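Long-range contacts in Esterase/lipase (Lactobacillus rhamnosus, PDB 4N5H), which probably hydrolyses carboxylic esters, and may transfer their acyl groups, with the serine-based machinery of an alpha/beta-hydrolase: residues T143-G148 against K277-V282; C184-P189 against D243-Q248. The protein carries 1 engineered substitution. One frame throughout, in Å; residues are numbered along the deposited sequence.

Contact 1: residues T143-G148 against K277-V282; sequences TGDSAG and KHVFNV
Ser146 OG and His278 NE2 lie 2.7 Å apart, joined by a hydrogen bond in which either could be the donor. The serine oxygen comes to the edge of the imidazole, close to its plane. Two torsions bring the groups together: OG of Ser146 stands anti to the backbone N (chi1 -161°), and CG of His278 does the same (chi1 -174°), which swings the ring in toward the serine although its CA-CB bond does not aim at the elbow. His278 ND1 is hydrogen-bonded to Asp243, so the imidazole is gripped through both nitrogens and its rotation is fixed. The relay from Ser146 through His278 to Asp243 fits the catalytic triad of alpha/beta-hydrolases, and Gly144, Ser146 and Gly148 fit the GxSxG nucleophile elbow. Ser146 has the positive phi (58°) of such a strained turn, and Gly144 suits its place because a CB there would run into Gly148 O.

Apolar contacts make up the rest. Val279 CG1 approaches CB of Asp145 to 3.7 Å, the two side chains crossing at about a right angle, and the same methyl covers one face of the His278 ring over its centre. A compact, branched valine suits position 279, where a methyl must fill in beside an imidazole without competing for its nitrogens. Val282 CG2 adds a second, looser contact to Asp145 CB, at 4.0 Å. The polar end of Asp145 is engaged by Asn85, whose ND2 bonds to OD2.

Strand 140-145 hydrogen-bonds to strands 66-72 and 179-183 on its two flanks, and the elbow leads from its end into helix 147-158. Facing that end is the short helix 280-283, with Val282 resting on Tyr88 of helix 86-94 and Phe280 on helix 288-311.

Contact 2: residues C184-P189 against D243-Q248; sequences CPVAEP and DSFYLQ
Gln248 has the largest share of this contact, its amide meeting the backbone of Glu188 with both of its polar atoms. OE1 accepts from Glu188 N at 2.9 Å, in the carbonyl plane, while NE2 donates to Glu188 O at 3.0 Å. The second bond is nearly straight at the hydrogen (163°) and leaves in the plane of the glutamine amide, yet it meets the Glu188 carbonyl from well above that group's plane. A bend at chi2 (-82°) turns the amide alongside the Glu188 backbone. Glutamine suits the place, having a donor and an acceptor side by side and enough length to reach.

Two waters add polar bridges. One lies within donating range of Pro185 O and Phe245 O; the other accepts from Ala187 N and lies within donating range of Gln248 O and OE1.

The apolar part is small. Val186 CG2 sits over one face of the Phe245 ring, 3.9 Å from its centroid, a CH-pi contact displaced toward the rim, and CG1 of the same valine touches the Gln248 amide. Branching lets one residue serve both neighbours.

Asp243 OD1, whose outside partner is His278, accepts from Phe245 N from above the carboxylate plane, forming an Asx turn. Cys184 packs against this carboxylate in van der Waals contact, its CB 3.3 Å and its SG 3.4 Å from Asp243 OD2. An alanine in place of Gln248 would remove both amide bonds and is likely to leave Glu188 N and O without these mates and the 184-189 loop freer to shift.

The chemistry thus implies a loop whose polar ties across this contact all use its backbone, and a carboxylate whose orientation the Asx turn helps to set, as expected of the probable acid of a catalytic triad.

From the N terminus the chain runs through helix 2-28, then enters the central sheet, where strand 140-145 delivers the elbow of contact 1. It continues through helix 147-158 to strand 179-183, whose following loop supplies 184-189. After an excursion of short helices and then strand 235-240, the segment 243-248 returns to that loop and closes contact 2. Only later, beyond strand 263-268, does 277-282 close contact 1, so the smaller loop is enclosed by the larger. The two meet where His278 ND1 lies 2.6 Å from Asp243 OD1, and Ser146 O probably bonds to Val186 N. Together they gather loops from the ends of parallel strands around one probable active site.

Contact 1: residues T143-G148 against K277-V282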
ATOM      1  N   THR A 143     -26.928  11.483 -10.254  1.00 13.92           N
ATOM      2  CA  THR A 143     -26.548  10.383 -11.125  1.00 12.48           C
ATOM      3  C   THR A 143     -26.509   9.110 -10.364  1.00 13.27           C
ATOM      4  O   THR A 143     -26.301   9.151  -9.164  1.00 11.79           O
ATOM      5  CB  THR A 143     -25.277  10.642 -11.869  1.00 13.88           C
ATOM      6  OG1 THR A 143     -25.145   9.685 -12.910  1.00 15.13           O
ATOM      7  CG2 THR A 143     -24.119  10.534 -10.948  1.00 14.94           C
ATOM      8  N   GLY A 144     -26.847   8.046 -11.048  1.00 12.28           N
ATOM      9  CA  GLY A 144     -26.766   6.705 -10.524  1.00 13.19           C
ATOM     10  C   GLY A 144     -26.480   5.692 -11.583  1.00 13.22           C
ATOM     11  O   GLY A 144     -26.942   5.825 -12.735  1.00 12.46           O
ATOM     12  N   ASP A 145     -25.807   4.613 -11.153  1.00 12.25           N
ATOM     13  CA  ASP A 145     -25.485   3.518 -12.097  1.00 13.81           C
ATOM     14  C   ASP A 145     -26.171   2.222 -11.710  1.00 15.59           C
ATOM     15  O   ASP A 145     -26.174   1.853 -10.519  1.00 16.25           O
ATOM     16  CB  ASP A 145     -24.000   3.246 -12.237  1.00 13.52           C
ATOM     17  CG  ASP A 145     -23.356   2.793 -10.992  1.00 15.67           C
ATOM     18  OD1 ASP A 145     -22.904   1.586 -11.011  1.00 18.98           O
ATOM     19  OD2 ASP A 145     -23.217   3.633 -10.043  1.00 15.51           O
ATOM     20  N   SER A 146     -26.764   1.570 -12.725  1.00 15.25           N
ATOM     21  CA  SER A 146     -27.462   0.253 -12.559  1.00 18.52           C
ATOM     22  C   SER A 146     -28.689   0.200 -11.503  1.00 18.59           C
ATOM     23  O   SER A 146     -29.670   0.948 -11.650  1.00 18.06           O
ATOM     24  CB  SER A 146     -26.340  -0.825 -12.296  1.00 19.67           C
ATOM     25  OG  SER A 146     -26.842  -2.151 -12.566  1.00 21.30           O
ATOM     26  N   ALA A 147     -28.604  -0.571 -10.391  1.00 16.10           N
ATOM     27  CA  ALA A 147     -29.534  -0.332  -9.295  1.00 14.28           C
ATOM     28  C   ALA A 147     -29.499   1.074  -8.719  1.00 13.55           C
ATOM     29  O   ALA A 147     -30.510   1.664  -8.340  1.00 14.01           O
ATOM     30  CB  ALA A 147     -29.319  -1.335  -8.200  1.00 16.76           C
ATOM     31  N   GLY A 148     -28.329   1.744  -8.793  1.00 12.78           N
ATOM     32  CA  GLY A 148     -28.279   3.115  -8.410  1.00 12.61           C
ATOM     33  C   GLY A 148     -29.020   4.031  -9.396  1.00 12.54           C
ATOM     34  O   GLY A 148     -29.476   5.126  -8.977  1.00 14.00           O
ATOM     35  N   LYS A 277     -18.896  -2.353 -21.693  1.00 12.32           N
ATOM     36  CA  LYS A 277     -19.804  -3.209 -20.936  1.00 13.18           C
ATOM     37  C   LYS A 277     -20.670  -2.401 -19.963  1.00 12.96           C
ATOM     38  O   LYS A 277     -20.603  -1.202 -19.907  1.00 11.88           O
ATOM     39  CB  LYS A 277     -18.978  -4.213 -20.148  1.00 14.33           C
ATOM     40  CG  LYS A 277     -18.066  -3.602 -19.059  1.00 13.47           C
ATOM     41  CD  LYS A 277     -17.465  -4.650 -18.135  1.00 16.84           C
ATOM     42  CE  LYS A 277     -18.506  -5.135 -17.110  1.00 17.43           C
ATOM     43  NZ  LYS A 277     -18.967  -4.209 -16.043  1.00 15.73           N
ATOM     44  N   HIS A 278     -21.504  -3.118 -19.187  1.00 12.57           N
ATOM     45  CA  HIS A 278     -22.313  -2.487 -18.135  1.00 13.13           C
ATOM     46  C   HIS A 278     -21.448  -1.599 -17.310  1.00 13.83           C
ATOM     47  O   HIS A 278     -20.407  -1.993 -16.817  1.00 12.61           O
ATOM     48  CB  HIS A 278     -22.878  -3.639 -17.263  1.00 13.11           C
ATOM     49  CG  HIS A 278     -23.843  -3.202 -16.225  1.00 14.70           C
ATOM     50  ND1 HIS A 278     -25.053  -2.629 -16.551  1.00 14.42           N
ATOM     51  CD2 HIS A 278     -23.829  -3.335 -14.880  1.00 17.50           C
ATOM     52  CE1 HIS A 278     -25.698  -2.338 -15.431  1.00 16.13           C
ATOM     53  NE2 HIS A 278     -25.012  -2.808 -14.415  1.00 16.53           N
ATOM     54  N   VAL A 279     -21.921  -0.378 -17.144  1.00 13.02           N
ATOM     55  CA  VAL A 279     -21.357   0.663 -16.332  1.00 12.45           C
ATOM     56  C   VAL A 279     -19.866   0.914 -16.533  1.00 13.16           C
ATOM     57  O   VAL A 279     -19.160   1.258 -15.595  1.00 12.30           O
ATOM     58  CB  VAL A 279     -21.693   0.541 -14.820  1.00 11.90           C
ATOM     59  CG1 VAL A 279     -23.218   0.535 -14.618  1.00 13.18           C
ATOM     60  CG2 VAL A 279     -21.050  -0.614 -14.152  1.00 13.88           C
ATOM     61  N   PHE A 280     -19.397   0.792 -17.771  1.00 12.62           N
ATOM     62  CA  PHE A 280     -17.938   0.852 -18.034  1.00 12.28           C
ATOM     63  C   PHE A 280     -17.358   2.198 -17.650  1.00 12.31           C
ATOM     64  O   PHE A 280     -16.240   2.257 -17.155  1.00 12.52           O
ATOM     65  CB  PHE A 280     -17.600   0.527 -19.519  1.00 11.84           C
ATOM     66  CG  PHE A 280     -17.933   1.673 -20.436  1.00 12.61           C
ATOM     67  CD1 PHE A 280     -17.040   2.722 -20.638  1.00 12.06           C
ATOM     68  CD2 PHE A 280     -19.194   1.737 -21.101  1.00 13.75           C
ATOM     69  CE1 PHE A 280     -17.413   3.816 -21.443  1.00 11.98           C
ATOM     70  CE2 PHE A 280     -19.547   2.767 -21.924  1.00 12.43           C
ATOM     71  CZ  PHE A 280     -18.639   3.860 -22.104  1.00 13.14           C
ATOM     72  N   ASN A 281     -18.144   3.230 -17.821  1.00 11.70           N
ATOM     73  CA  ASN A 281     -17.670   4.626 -17.550  1.00 11.63           C
ATOM     74  C   ASN A 281     -17.525   5.023 -16.097  1.00 11.04           C
ATOM     75  O   ASN A 281     -16.869   5.992 -15.748  1.00 13.28           O
ATOM     76  CB  ASN A 281     -18.471   5.643 -18.336  1.00 11.90           C
ATOM     77  CG  ASN A 281     -19.916   5.641 -17.959  1.00 12.98           C
ATOM     78  OD1 ASN A 281     -20.589   4.597 -18.130  1.00 13.40           O
ATOM     79  ND2 ASN A 281     -20.376   6.676 -17.337  1.00 12.47           N
ATOM     80  N   VAL A 282     -18.172   4.253 -15.265  1.00 11.00           N
ATOM     81  CA  VAL A 282     -18.044   4.306 -13.818  1.00 12.23           C
ATOM     82  C   VAL A 282     -16.869   3.415 -13.306  1.00 12.74           C
ATOM     83  O   VAL A 282     -16.062   3.817 -12.420  1.00 13.31           O
ATOM     84  CB  VAL A 282     -19.322   3.820 -13.132  1.00 11.93           C
ATOM     85  CG1 VAL A 282     -19.211   3.835 -11.597  1.00 13.15           C
ATOM     86  CG2 VAL A 282     -20.482   4.761 -13.512  1.00 12.44           C
TER

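Contact 2: residues C184-P189 against D243-Q248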
ATOM      1  N   CYS A 184     -26.705   2.919 -17.399  1.00 12.90           N
ATOM      2  CA  CYS A 184     -27.180   1.551 -17.488  1.00 12.26           C
ATOM      3  C   CYS A 184     -28.193   1.221 -16.382  1.00 12.28           C
ATOM      4  O   CYS A 184     -28.029   0.282 -15.624  1.00 13.17           O
ATOM      5  CB  CYS A 184     -26.042   0.505 -17.412  1.00 13.09           C
ATOM      6  SG  CYS A 184     -24.799   0.745 -18.718  1.00 15.77           S
ATOM      7  N   PRO A 185     -29.254   2.043 -16.299  1.00 13.19           N
ATOM      8  CA  PRO A 185     -30.150   1.854 -15.169  1.00 14.15           C
ATOM      9  C   PRO A 185     -30.944   0.550 -15.281  1.00 15.03           C
ATOM     10  O   PRO A 185     -31.210   0.075 -16.389  1.00 16.11           O
ATOM     11  CB  PRO A 185     -31.139   3.000 -15.288  1.00 14.90           C
ATOM     12  CG  PRO A 185     -31.124   3.304 -16.727  1.00 13.67           C
ATOM     13  CD  PRO A 185     -29.662   3.174 -17.131  1.00 13.49           C
ATOM     14  N   VAL A 186     -31.339   0.023 -14.130  1.00 15.61           N
ATOM     15  CA  VAL A 186     -32.354  -1.035 -14.016  1.00 17.26           C
ATOM     16  C   VAL A 186     -33.659  -0.417 -13.530  1.00 17.62           C
ATOM     17  O   VAL A 186     -34.118  -0.672 -12.450  1.00 18.15           O
ATOM     18  CB  VAL A 186     -31.815  -2.190 -13.226  1.00 18.55           C
ATOM     19  CG1 VAL A 186     -32.791  -3.377 -13.326  1.00 21.26           C
ATOM     20  CG2 VAL A 186     -30.510  -2.603 -13.900  1.00 24.51           C
ATOM     21  N   ALA A 187     -34.181   0.483 -14.320  1.00 15.35           N
ATOM     22  CA  ALA A 187     -35.279   1.298 -13.842  1.00 16.87           C
ATOM     23  C   ALA A 187     -36.644   0.611 -13.870  1.00 17.68           C
ATOM     24  O   ALA A 187     -37.595   1.123 -13.203  1.00 17.03           O
ATOM     25  CB  ALA A 187     -35.320   2.622 -14.555  1.00 18.74           C
ATOM     26  N   GLU A 188     -36.730  -0.530 -14.601  1.00 17.73           N
ATOM     27  CA  GLU A 188     -37.957  -1.327 -14.663  1.00 18.49           C
ATOM     28  C   GLU A 188     -37.716  -2.735 -14.140  1.00 18.13           C
ATOM     29  O   GLU A 188     -37.684  -3.707 -14.920  1.00 21.40           O
ATOM     30  CB  GLU A 188     -38.485  -1.332 -16.110  1.00 18.29           C
ATOM     31  CG  GLU A 188     -38.772   0.033 -16.671  1.00 18.34           C
ATOM     32  CD  GLU A 188     -40.017   0.665 -16.055  1.00 19.85           C
ATOM     33  OE1 GLU A 188     -41.108   0.029 -16.091  1.00 23.24           O
ATOM     34  OE2 GLU A 188     -39.921   1.764 -15.559  1.00 20.66           O
ATOM     35  N   PRO A 189     -37.485  -2.873 -12.816  1.00 17.46           N
ATOM     36  CA  PRO A 189     -37.054  -4.167 -12.288  1.00 18.42           C
ATOM     37  C   PRO A 189     -38.111  -5.270 -12.549  1.00 20.76           C
ATOM     38  O   PRO A 189     -37.726  -6.467 -12.674  1.00 19.06           O
ATOM     39  CB  PRO A 189     -36.917  -3.944 -10.814  1.00 21.23           C
ATOM     40  CG  PRO A 189     -37.279  -2.634 -10.518  1.00 21.02           C
ATOM     41  CD  PRO A 189     -37.354  -1.845 -11.771  1.00 17.59           C
ATOM     42  N   ASP A 243     -24.068  -3.182 -23.041  1.00 16.22           N
ATOM     43  CA  ASP A 243     -24.552  -3.304 -21.667  1.00 15.04           C
ATOM     44  C   ASP A 243     -25.367  -4.590 -21.498  1.00 15.97           C
ATOM     45  O   ASP A 243     -26.288  -4.800 -22.250  1.00 16.97           O
ATOM     46  CB  ASP A 243     -25.401  -2.035 -21.387  1.00 17.26           C
ATOM     47  CG  ASP A 243     -26.103  -2.078 -20.038  1.00 16.02           C
ATOM     48  OD1 ASP A 243     -25.593  -2.778 -19.135  1.00 14.91           O
ATOM     49  OD2 ASP A 243     -27.109  -1.388 -19.903  1.00 16.09           O
ATOM     50  N   SER A 244     -25.017  -5.450 -20.586  1.00 15.84           N
ATOM     51  CA  SER A 244     -25.797  -6.625 -20.324  1.00 18.13           C
ATOM     52  C   SER A 244     -27.245  -6.249 -19.959  1.00 17.73           C
ATOM     53  O   SER A 244     -28.133  -7.031 -20.237  1.00 17.79           O
ATOM     54  CB  SER A 244     -25.227  -7.373 -19.154  1.00 17.76           C
ATOM     55  OG  SER A 244     -25.001  -6.555 -18.017  1.00 20.07           O
ATOM     56  N   PHE A 245     -27.487  -5.039 -19.450  1.00 16.93           N
ATOM     57  CA  PHE A 245     -28.860  -4.506 -19.192  1.00 17.67           C
ATOM     58  C   PHE A 245     -29.391  -3.601 -20.240  1.00 16.04           C
ATOM     59  O   PHE A 245     -30.290  -2.786 -20.001  1.00 17.50           O
ATOM     60  CB  PHE A 245     -28.874  -3.798 -17.830  1.00 18.20           C
ATOM     61  CG  PHE A 245     -28.756  -4.741 -16.668  1.00 21.22           C
ATOM     62  CD1 PHE A 245     -27.530  -5.035 -16.123  1.00 21.11           C
ATOM     63  CD2 PHE A 245     -29.882  -5.393 -16.197  1.00 30.66           C
ATOM     64  CE1 PHE A 245     -27.356  -5.831 -14.997  1.00 29.59           C
ATOM     65  CE2 PHE A 245     -29.721  -6.270 -15.108  1.00 33.23           C
ATOM     66  CZ  PHE A 245     -28.474  -6.415 -14.479  1.00 32.31           C
ATOM     67  N   TYR A 246     -28.969  -3.726 -21.491  1.00 16.12           N
ATOM     68  CA  TYR A 246     -29.415  -2.816 -22.531  1.00 17.12           C
ATOM     69  C   TYR A 246     -30.950  -2.888 -22.677  1.00 16.52           C
ATOM     70  O   TYR A 246     -31.576  -1.880 -22.993  1.00 15.06           O
ATOM     71  CB  TYR A 246     -28.746  -3.175 -23.880  1.00 17.49           C
ATOM     72  CG  TYR A 246     -29.094  -2.293 -25.033  1.00 18.20           C
ATOM     73  CD1 TYR A 246     -28.975  -0.865 -25.012  1.00 16.90           C
ATOM     74  CD2 TYR A 246     -29.621  -2.868 -26.213  1.00 21.32           C
ATOM     75  CE1 TYR A 246     -29.264  -0.082 -26.089  1.00 19.83           C
ATOM     76  CE2 TYR A 246     -29.916  -2.054 -27.290  1.00 22.77           C
ATOM     77  CZ  TYR A 246     -29.730  -0.687 -27.247  1.00 22.57           C
ATOM     78  OH  TYR A 246     -30.048   0.097 -28.296  1.00 26.69           O
ATOM     79  N   LEU A 247     -31.548  -4.062 -22.484  1.00 16.61           N
ATOM     80  CA  LEU A 247     -32.990  -4.113 -22.626  1.00 20.24           C
ATOM     81  C   LEU A 247     -33.708  -3.169 -21.672  1.00 19.82           C
ATOM     82  O   LEU A 247     -34.763  -2.613 -21.969  1.00 18.57           O
ATOM     83  CB  LEU A 247     -33.544  -5.521 -22.385  1.00 24.77           C
ATOM     84  CG  LEU A 247     -33.351  -6.574 -23.485  1.00 38.82           C
ATOM     85  CD1 LEU A 247     -34.402  -7.658 -23.180  1.00 40.84           C
ATOM     86  CD2 LEU A 247     -33.466  -6.022 -24.930  1.00 42.27           C
ATOM     87  N   GLN A 248     -33.153  -3.001 -20.472  1.00 20.13           N
ATOM     88  CA  GLN A 248     -33.691  -1.983 -19.550  1.00 16.99           C
ATOM     89  C   GLN A 248     -33.646  -0.553 -20.072  1.00 16.20           C
ATOM     90  O   GLN A 248     -34.515   0.243 -19.814  1.00 16.41           O
ATOM     91  CB  GLN A 248     -32.951  -2.064 -18.228  1.00 17.86           C
ATOM     92  CG  GLN A 248     -33.257  -3.304 -17.432  1.00 18.57           C
ATOM     93  CD  GLN A 248     -34.549  -3.183 -16.627  1.00 19.51           C
ATOM     94  OE1 GLN A 248     -34.885  -2.116 -16.110  1.00 18.42           O
ATOM     95  NE2 GLN A 248     -35.308  -4.255 -16.583  1.00 19.07           N
TER
HETATM   96  O   HOH W   1     -29.728  -0.082 -18.778  1.00 16.48           O
HETATM   97  O   HOH W   2     -34.501   0.753 -17.072  1.00 33.53           O